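PDB 6GRH: microcin B17-processing protein McbD from Escherichia coli str. K-12 substr. MG1655, which is required to convert the inactive microcin B17 precursor McbA into the active peptide and belongs to the YcaO cyclodehydratase family. Local coordinates for residues 19-22 and 27-30; 91-94 and 99-102; 219-224 and 328-333; 284-289 and 364-369. The protein carries 1 engineered substitution. All blocks are in the same frame, centred on the assembly; numbering follows the deposited sequence.

Contact 1 (19-22 and 27-30)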
# COMPACT_ATOMS: atom_id res chain seq x y z
N SER E 19 14.37 -16.38 -12.16
CA SER E 19 13.21 -16.84 -12.92
C SER E 19 12.04 -17.36 -12.05
O SER E 19 12.24 -18.13 -11.13
CB SER E 19 13.64 -17.93 -13.91
OG SER E 19 12.48 -18.39 -14.59
N PRO E 20 10.80 -16.92 -12.34
CA PRO E 20 9.63 -17.59 -11.79
C PRO E 20 9.60 -19.05 -12.18
O PRO E 20 10.17 -19.43 -13.23
CB PRO E 20 8.46 -16.89 -12.50
CG PRO E 20 8.99 -15.60 -12.94
CD PRO E 20 10.42 -15.83 -13.27
N LYS E 21 8.95 -19.86 -11.35
CA LYS E 21 8.71 -21.26 -11.65
C LYS E 21 7.40 -21.66 -10.99
O LYS E 21 7.07 -21.18 -9.90
CB LYS E 21 9.86 -22.11 -11.10
CG LYS E 21 9.84 -22.25 -9.58
CD LYS E 21 11.12 -22.88 -9.05
CE LYS E 21 11.24 -22.66 -7.55
NZ LYS E 21 12.54 -23.06 -6.96
N LEU E 22 6.63 -22.52 -11.65
CA LEU E 22 5.38 -23.00 -11.10
C LEU E 22 5.58 -24.01 -9.96
O LEU E 22 4.82 -23.98 -8.99
CB LEU E 22 4.51 -23.64 -12.18
CG LEU E 22 4.01 -22.78 -13.33
CD1 LEU E 22 3.04 -23.57 -14.19
CD2 LEU E 22 3.32 -21.53 -12.82
N PRO E 27 14.50 -26.59 -8.84
CA PRO E 27 15.50 -25.62 -8.39
C PRO E 27 15.19 -24.22 -8.93
O PRO E 27 14.52 -24.08 -9.92
CB PRO E 27 16.82 -26.14 -8.96
CG PRO E 27 16.50 -27.28 -9.85
CD PRO E 27 15.06 -27.66 -9.67
N THR E 28 15.65 -23.22 -8.21
CA THR E 28 15.58 -21.85 -8.63
C THR E 28 16.73 -21.63 -9.59
O THR E 28 17.83 -22.13 -9.35
CB THR E 28 15.70 -20.92 -7.42
OG1 THR E 28 14.54 -21.07 -6.59
CG2 THR E 28 15.82 -19.44 -7.82
N PHE E 29 16.48 -20.82 -10.62
CA PHE E 29 17.44 -20.45 -11.62
C PHE E 29 17.57 -18.94 -11.60
O PHE E 29 16.55 -18.23 -11.66
CB PHE E 29 16.92 -20.90 -12.97
CG PHE E 29 17.82 -20.54 -14.13
CD1 PHE E 29 18.92 -21.33 -14.47
CD2 PHE E 29 17.55 -19.40 -14.90
CE1 PHE E 29 19.75 -20.99 -15.54
CE2 PHE E 29 18.36 -19.07 -15.99
CZ PHE E 29 19.45 -19.87 -16.31
N SER E 30 18.79 -18.44 -11.50
CA SER E 30 19.07 -17.00 -11.49
C SER E 30 20.10 -16.71 -12.56
O SER E 30 21.01 -17.49 -12.76
CB SER E 30 19.59 -16.53 -10.13
OG SER E 30 18.62 -16.69 -9.11
O HOH W 1 13.62 -20.34 -10.88

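Contact 2 (91-94 and 99-102)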
# COMPACT_ATOMS: atom_id res chain seq x y z
N ALA E 91 55.51 -27.76 -20.74
CA ALA E 91 54.12 -27.56 -21.17
C ALA E 91 54.06 -26.76 -22.46
O ALA E 91 53.46 -27.21 -23.44
CB ALA E 91 53.29 -26.89 -20.07
N PHE E 92 54.68 -25.58 -22.47
CA PHE E 92 54.67 -24.70 -23.65
C PHE E 92 55.32 -25.35 -24.88
O PHE E 92 54.83 -25.16 -26.00
CB PHE E 92 55.38 -23.36 -23.37
CG PHE E 92 54.61 -22.41 -22.50
CD1 PHE E 92 53.27 -22.13 -22.72
CD2 PHE E 92 55.26 -21.74 -21.46
CE1 PHE E 92 52.58 -21.24 -21.90
CE2 PHE E 92 54.58 -20.84 -20.65
CZ PHE E 92 53.24 -20.59 -20.87
N PHE E 93 56.38 -26.12 -24.68
CA PHE E 93 57.03 -26.84 -25.79
C PHE E 93 56.08 -27.78 -26.54
O PHE E 93 56.22 -27.96 -27.74
CB PHE E 93 58.25 -27.59 -25.31
CG PHE E 93 59.12 -28.12 -26.41
CD1 PHE E 93 59.93 -27.25 -27.14
CD2 PHE E 93 59.15 -29.48 -26.72
CE1 PHE E 93 60.74 -27.72 -28.16
CE2 PHE E 93 59.96 -29.96 -27.74
CZ PHE E 93 60.76 -29.08 -28.46
N GLN E 94 55.07 -28.35 -25.87
CA GLN E 94 54.06 -29.19 -26.55
C GLN E 94 52.92 -28.41 -27.19
O GLN E 94 52.22 -28.90 -28.07
CB GLN E 94 53.42 -30.15 -25.56
CG GLN E 94 54.39 -31.06 -24.84
CD GLN E 94 53.67 -31.87 -23.80
OE1 GLN E 94 52.71 -32.60 -24.11
NE2 GLN E 94 54.08 -31.72 -22.55
N THR E 99 60.60 -23.53 -30.27
CA THR E 99 61.71 -24.24 -29.62
C THR E 99 61.78 -23.90 -28.12
O THR E 99 61.22 -22.88 -27.68
CB THR E 99 63.07 -23.92 -30.27
OG1 THR E 99 63.34 -22.51 -30.18
CG2 THR E 99 63.09 -24.34 -31.72
N ARG E 100 62.45 -24.75 -27.36
CA ARG E 100 62.74 -24.48 -25.95
C ARG E 100 63.54 -23.19 -25.78
O ARG E 100 63.32 -22.45 -24.81
CB ARG E 100 63.50 -25.63 -25.28
CG ARG E 100 62.67 -26.87 -25.08
CD ARG E 100 63.38 -27.87 -24.18
NE ARG E 100 62.55 -29.05 -23.93
CZ ARG E 100 62.36 -30.05 -24.81
NH1 ARG E 100 62.95 -30.05 -26.00
NH2 ARG E 100 61.58 -31.07 -24.48
N ASP E 101 64.45 -22.93 -26.73
CA ASP E 101 65.25 -21.69 -26.73
C ASP E 101 64.33 -20.47 -26.84
O ASP E 101 64.49 -19.51 -26.07
CB ASP E 101 66.29 -21.68 -27.87
CG ASP E 101 67.64 -21.08 -27.45
OD1 ASP E 101 67.69 -20.24 -26.52
OD2 ASP E 101 68.67 -21.46 -28.08
N GLU E 102 63.37 -20.52 -27.76
CA GLU E 102 62.44 -19.41 -27.91
C GLU E 102 61.56 -19.26 -26.67
O GLU E 102 61.32 -18.15 -26.25
CB GLU E 102 61.57 -19.51 -29.18
CG GLU E 102 60.68 -18.26 -29.37
CD GLU E 102 60.06 -18.09 -30.75
OE1 GLU E 102 60.54 -18.70 -31.73
OE2 GLU E 102 59.09 -17.29 -30.86

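Contact 3 (219-224 and 328-333)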
# COMPACT_ATOMS: atom_id res chain seq x y z
N PRO E 219 42.07 -41.33 -9.90
CA PRO E 219 42.42 -42.51 -9.08
C PRO E 219 43.28 -42.19 -7.86
O PRO E 219 44.25 -41.44 -7.95
CB PRO E 219 43.17 -43.40 -10.06
CG PRO E 219 42.44 -43.12 -11.34
CD PRO E 219 42.15 -41.65 -11.33
N GLY E 220 42.87 -42.72 -6.71
CA GLY E 220 43.60 -42.51 -5.46
C GLY E 220 43.30 -41.19 -4.78
O GLY E 220 43.70 -41.01 -3.65
N ALA E 221 42.59 -40.28 -5.44
CA ALA E 221 42.28 -38.98 -4.85
C ALA E 221 41.15 -39.13 -3.81
O ALA E 221 40.26 -39.97 -3.98
CB ALA E 221 41.87 -37.96 -5.91
N PRO E 222 41.16 -38.28 -2.77
CA PRO E 222 40.00 -38.14 -1.88
C PRO E 222 38.83 -37.44 -2.53
O PRO E 222 38.95 -36.89 -3.64
CB PRO E 222 40.55 -37.27 -0.74
CG PRO E 222 41.57 -36.42 -1.41
CD PRO E 222 42.24 -37.34 -2.39
N GLY E 223 37.71 -37.42 -1.83
CA GLY E 223 36.50 -36.81 -2.37
C GLY E 223 35.94 -37.59 -3.54
O GLY E 223 36.35 -38.72 -3.81
N HIS E 224 35.00 -36.96 -4.24
CA HIS E 224 34.21 -37.63 -5.26
C HIS E 224 33.86 -36.66 -6.37
O HIS E 224 33.24 -35.62 -6.11
CB HIS E 224 32.94 -38.22 -4.63
CG HIS E 224 33.22 -39.24 -3.57
ND1 HIS E 224 33.45 -40.57 -3.85
CD2 HIS E 224 33.37 -39.11 -2.23
CE1 HIS E 224 33.70 -41.22 -2.73
NE2 HIS E 224 33.67 -40.36 -1.73
N LEU E 328 45.49 -31.99 -0.53
CA LEU E 328 46.77 -31.30 -0.77
C LEU E 328 47.97 -32.26 -0.78
O LEU E 328 48.86 -32.11 -1.62
CB LEU E 328 47.01 -30.16 0.24
CG LEU E 328 46.13 -28.88 0.15
CD1 LEU E 328 46.64 -27.81 1.11
CD2 LEU E 328 46.07 -28.30 -1.25
N ASN E 329 48.00 -33.23 0.15
CA ASN E 329 49.05 -34.25 0.15
C ASN E 329 48.98 -35.08 -1.13
O ASN E 329 49.99 -35.28 -1.79
CB ASN E 329 48.98 -35.18 1.38
CG ASN E 329 49.48 -34.51 2.67
OD1 ASN E 329 49.93 -33.36 2.67
ND2 ASN E 329 49.39 -35.23 3.76
N TYR E 330 47.78 -35.52 -1.49
CA TYR E 330 47.60 -36.30 -2.70
C TYR E 330 48.14 -35.53 -3.93
O TYR E 330 48.91 -36.06 -4.71
CB TYR E 330 46.13 -36.64 -2.90
CG TYR E 330 45.82 -37.21 -4.26
CD1 TYR E 330 46.08 -38.55 -4.57
CD2 TYR E 330 45.30 -36.38 -5.27
CE1 TYR E 330 45.80 -39.06 -5.82
CE2 TYR E 330 45.02 -36.88 -6.53
CZ TYR E 330 45.28 -38.21 -6.80
OH TYR E 330 44.99 -38.70 -8.06
N LEU E 331 47.72 -34.28 -4.08
CA LEU E 331 48.16 -33.47 -5.23
C LEU E 331 49.67 -33.25 -5.25
O LEU E 331 50.30 -33.38 -6.30
CB LEU E 331 47.44 -32.12 -5.28
CG LEU E 331 45.97 -32.23 -5.70
CD1 LEU E 331 45.22 -30.93 -5.48
CD2 LEU E 331 45.82 -32.72 -7.13
N GLN E 332 50.24 -32.95 -4.09
CA GLN E 332 51.67 -32.69 -3.98
C GLN E 332 52.52 -33.90 -4.34
O GLN E 332 53.61 -33.73 -4.85
CB GLN E 332 52.06 -32.19 -2.58
CG GLN E 332 53.46 -31.58 -2.56
CD GLN E 332 53.80 -30.89 -1.26
OE1 GLN E 332 53.12 -31.08 -0.24
NE2 GLN E 332 54.85 -30.08 -1.28
N GLN E 333 52.02 -35.11 -4.08
CA GLN E 333 52.70 -36.36 -4.46
C GLN E 333 52.81 -36.49 -5.98
O GLN E 333 53.80 -37.00 -6.49
CB GLN E 333 51.99 -37.60 -3.87
CG GLN E 333 52.30 -37.86 -2.41

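Contact 4 (284-289 and 364-369)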
# COMPACT_ATOMS: atom_id res chain seq x y z
N ASP E 284 30.57 -18.18 -27.83
CA ASP E 284 31.55 -18.98 -27.10
C ASP E 284 31.78 -20.32 -27.81
O ASP E 284 30.84 -21.08 -28.04
CB ASP E 284 31.03 -19.20 -25.68
CG ASP E 284 32.02 -19.93 -24.79
OD1 ASP E 284 32.40 -21.06 -25.11
OD2 ASP E 284 32.41 -19.40 -23.74
N SER E 285 33.03 -20.62 -28.13
CA SER E 285 33.33 -21.82 -28.91
C SER E 285 33.01 -23.12 -28.13
O SER E 285 32.60 -24.10 -28.76
CB SER E 285 34.79 -21.82 -29.39
OG SER E 285 35.62 -21.78 -28.24
N TYR E 286 33.18 -23.12 -26.80
CA TYR E 286 32.82 -24.29 -25.96
C TYR E 286 31.30 -24.50 -25.99
O TYR E 286 30.83 -25.63 -26.12
CB TYR E 286 33.31 -24.15 -24.50
CG TYR E 286 34.79 -24.40 -24.26
CD1 TYR E 286 35.73 -24.33 -25.30
CD2 TYR E 286 35.25 -24.68 -22.96
CE1 TYR E 286 37.09 -24.56 -25.06
CE2 TYR E 286 36.60 -24.91 -22.72
CZ TYR E 286 37.52 -24.86 -23.77
OH TYR E 286 38.85 -25.08 -23.54
N GLN E 287 30.53 -23.42 -25.92
CA GLN E 287 29.07 -23.53 -26.01
C GLN E 287 28.63 -24.00 -27.38
O GLN E 287 27.74 -24.83 -27.48
CB GLN E 287 28.38 -22.20 -25.66
CG GLN E 287 28.53 -21.78 -24.21
CD GLN E 287 27.79 -20.48 -23.89
OE1 GLN E 287 27.28 -19.80 -24.80
NE2 GLN E 287 27.71 -20.15 -22.60
N ARG E 288 29.27 -23.49 -28.44
CA ARG E 288 29.01 -23.95 -29.82
C ARG E 288 29.30 -25.44 -29.96
O ARG E 288 28.49 -26.19 -30.49
CB ARG E 288 29.83 -23.13 -30.85
CG ARG E 288 29.40 -23.31 -32.31
CD ARG E 288 30.15 -22.39 -33.28
NE ARG E 288 30.00 -20.99 -32.91
CZ ARG E 288 30.94 -20.19 -32.38
NH1 ARG E 288 32.22 -20.57 -32.20
NH2 ARG E 288 30.60 -18.94 -32.07
N HIS E 289 30.46 -25.87 -29.47
CA HIS E 289 30.82 -27.29 -29.51
C HIS E 289 29.80 -28.13 -28.71
O HIS E 289 29.33 -29.16 -29.19
CB HIS E 289 32.24 -27.51 -28.97
CG HIS E 289 32.62 -28.95 -28.86
ND1 HIS E 289 32.92 -29.72 -29.96
CD2 HIS E 289 32.72 -29.78 -27.79
CE1 HIS E 289 33.20 -30.96 -29.57
NE2 HIS E 289 33.10 -31.01 -28.26
N LEU E 364 46.49 -28.04 -18.78
CA LEU E 364 46.36 -26.58 -18.61
C LEU E 364 44.98 -26.06 -18.99
O LEU E 364 44.56 -25.00 -18.53
CB LEU E 364 47.46 -25.83 -19.39
CG LEU E 364 48.82 -25.79 -18.67
CD1 LEU E 364 49.90 -25.25 -19.58
CD2 LEU E 364 48.78 -24.97 -17.39
N HIS E 365 44.28 -26.78 -19.84
CA HIS E 365 42.91 -26.44 -20.19
C HIS E 365 42.21 -27.71 -20.68
O HIS E 365 42.84 -28.75 -20.74
CB HIS E 365 42.91 -25.33 -21.25
CG HIS E 365 43.59 -25.71 -22.53
ND1 HIS E 365 43.01 -26.55 -23.45
CD2 HIS E 365 44.77 -25.32 -23.05
CE1 HIS E 365 43.83 -26.69 -24.48
NE2 HIS E 365 44.90 -25.94 -24.27
N MET E 366 40.93 -27.63 -21.04
CA MET E 366 40.14 -28.84 -21.30
C MET E 366 39.82 -29.15 -22.76
O MET E 366 39.02 -30.06 -23.04
CB MET E 366 38.86 -28.82 -20.45
CG MET E 366 37.73 -27.94 -20.95
SD MET E 366 36.26 -28.17 -19.92
CE MET E 366 35.66 -29.77 -20.44
N ASN E 367 40.41 -28.40 -23.69
CA ASN E 367 40.19 -28.63 -25.11
C ASN E 367 41.32 -29.46 -25.74
O ASN E 367 42.30 -28.90 -26.23
CB ASN E 367 40.06 -27.28 -25.82
CG ASN E 367 39.77 -27.42 -27.30
OD1 ASN E 367 39.48 -28.51 -27.80
ND2 ASN E 367 39.85 -26.30 -28.02
N ASN E 368 41.19 -30.78 -25.77
CA ASN E 368 42.27 -31.57 -26.39
C ASN E 368 42.16 -31.64 -27.95
O ASN E 368 42.97 -32.29 -28.56
CB ASN E 368 42.52 -32.92 -25.69
CG ASN E 368 41.27 -33.64 -25.33
OD1 ASN E 368 40.99 -33.92 -24.15
ND2 ASN E 368 40.45 -33.88 -26.34
N SER E 369 41.18 -30.95 -28.56
CA SER E 369 41.21 -30.67 -30.00
C SER E 369 42.07 -29.44 -30.35
O SER E 369 42.32 -29.18 -31.51
CB SER E 369 39.79 -30.46 -30.56
OG SER E 369 39.35 -29.12 -30.38

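Contact 1 (19-22 and 27-30)
Ser-19 and Phe-29 pair at the point where the chain, having left strand 15-18, comes back as strand 28-33, the next strand of the N-terminal antiparallel sheet. The backbone bond runs from Ser-19 N to Phe-29 O (2.9 Å, N-H...O angle 159°). The reverse pairing is not made directly: a water donates to Ser-19 O at 2.6 Å and accepts from Phe-29 N at 2.9 Å, so one molecule fills the gap as the two segments part.

Side-chain polar contacts lie further along. Lys-21, extended beyond CG and modelled in two conformers, brings NZ in one of them to Thr-28 OG1 (2.8 Å), the two side chains crossing at about a right angle. The same ammonium donates to Met-26 O and forms a salt bridge with Glu-294 of a neighbouring McbB chain, while Thr-28 OG1 also bonds Thr-47; in this conformer the pair joins a network that reaches the McbB chain.

Apolar contact is slight. Ser-19 CB lies at the edge of the Phe-29 ring, 4.3 Å from CD2, and its hydroxyl turns forward along its own chain, OG donating to Pro-20 O at 2.9 Å.

Contact 2 (91-94 and 99-102)
The tight connection between helix 82-95 and helix 100-105 is bridged by a cation-pi stack of Arg-100, in the first turn of the second helix, on Phe-93, near the end of the first. The guanidinium lies over one face of the ring with its plane inclined by 26°, and Arg-100 CZ sits 3.9 Å from the ring centroid, 15° off the normal. That carbon is thus nearly over the ring centre, whereas NH1 lies nearer the rim, 3.4 Å from Phe-93 CZ, and NH2 rests nearer CD2. The aliphatic part of the arginine takes part as well, for Arg-100 CG is 3.4 Å from Phe-93 CD1 before the chain runs on, extended to NE, across the ring.

At chi1 -168° the Phe-93 side chain swings toward the second helix and sets CE1 3.9 Å from Thr-99 CA, with Thr-99 meeting the ring at its edge. Thr-99 is itself the N-cap residue: its OG1 accepts from Glu-102 N at 3.1 Å. Both Thr-99 and Arg-100 are exposed, and Ile-103 adds a further apolar contact to Phe-93.

Arg-100 NE also forms a salt bridge with Glu-90, one turn before Phe-93. The cation therefore has a carboxylate at NE and a pi face against its plane, which together would probably offset part of its charge at the exposed surface.

Contact 3 (219-224 and 328-333)
Tyr-330 OH donates to Pro-219 O at 2.8 Å, a bond that ties helix 327-334 to the hairpin loop between the antiparallel strands 210-215 and 224-231 of the mixed sheet. The donor approaches from above the carbonyl plane, 36° out of it, and not along a lone pair. Nearly all the contact from the helix side is this one tyrosine: with CG anti to the backbone N (chi1 168°), its ring reaches away from the helix and lies along the loop.

One ring face is filled by Ala-221. Its CA stands almost exactly above the middle, 3.6 Å from the centroid and 9° off the normal, a CH-pi contact, while the methyl carbon CB reaches the far half of the same ring, 3.4 Å from CE2 of Tyr-330. The peptide just before it lies close too, with Gly-220 C 3.4 Å from Tyr-330 CE1 and Gly-220 O 3.5 Å from CD1. Phenol and loop backbone therefore fit together along most of the ring's length, the hydroxyl fixing the outer end and the alanine the middle.

The loop has other attachments. Pro-222 O accepts from Tyr-247, and Gly-223 shares backbone hydrogen bonding with Ser-323. Leu-218 also packs on Tyr-330, whereas Pro-219 and Gly-220 are exposed, so the hydroxyl end probably lies nearer the solvent. At the root of the side chain Pro-222 closes the contact, its CD 4.0 Å from Tyr-330 CB.

Contact 4 (284-289 and 364-369)
Tyr-286 meets the loop 364-369 with the outer end of its ring, and this is where the packing is close. Its OH comes within 3.4 Å of Asn-367 CB, while CE2 touches Met-366 CG at 3.7 Å. Both partners approach the ring obliquely. The methionine CG lies between the backbone N and the carbonyl carbon (chi1 78°), which, with chi2 extended, leaves SD 5.4 Å from the Tyr-286 centroid, 60° off the normal.

The phenol oxygen is hydrogen-bonded beyond the two segments, to OD2 of Asp-147, which also accepts from Met-366 N; a single carboxylate oxygen thus joins the helix side chain to the loop backbone. Within the loop, His-365 ND1 accepts in the ring plane from Asn-367 N (3.2 Å), and its NE2 is bonded to Ala-371 O.

Toward the exposed Ser-369 the contact loosens. The Asn-367 amide stands nearly perpendicular to the tyrosine ring (86°) and serves its own loop: OD1 takes Ser-369 OG at 2.7 Å, on a lone pair, and Ser-369 N more weakly. On the helix side Asp-284 is the N-cap, its OD1 accepting from Gln-287 N at 3.1 Å. Met-366 beside the Tyr-286 ring is an oblique Met-aromatic contact, by which the first turn of a capped helix docks on an irregular loop of the YcaO fold.

From the N terminus, contact 1 closes a short loop between two strands of the N-terminal sheet, and contact 2 then closes the turn between helices 82-95 and 100-105; the two lie on opposite sides of the chain's centre, with their own centres about 49 Å apart. Both are finished before the long-range pair begins. Contacts 3 and 4 cross: 284-289 falls between the segments of contact 3, and 364-369 follows both. They tie the mixed-sheet hairpin to helix 327-334, and helix 285-292 to the loop after strand 350-358. That loop also reaches contact 2, where Ala-91 CB packs 3.8 Å from Leu-364 CD1.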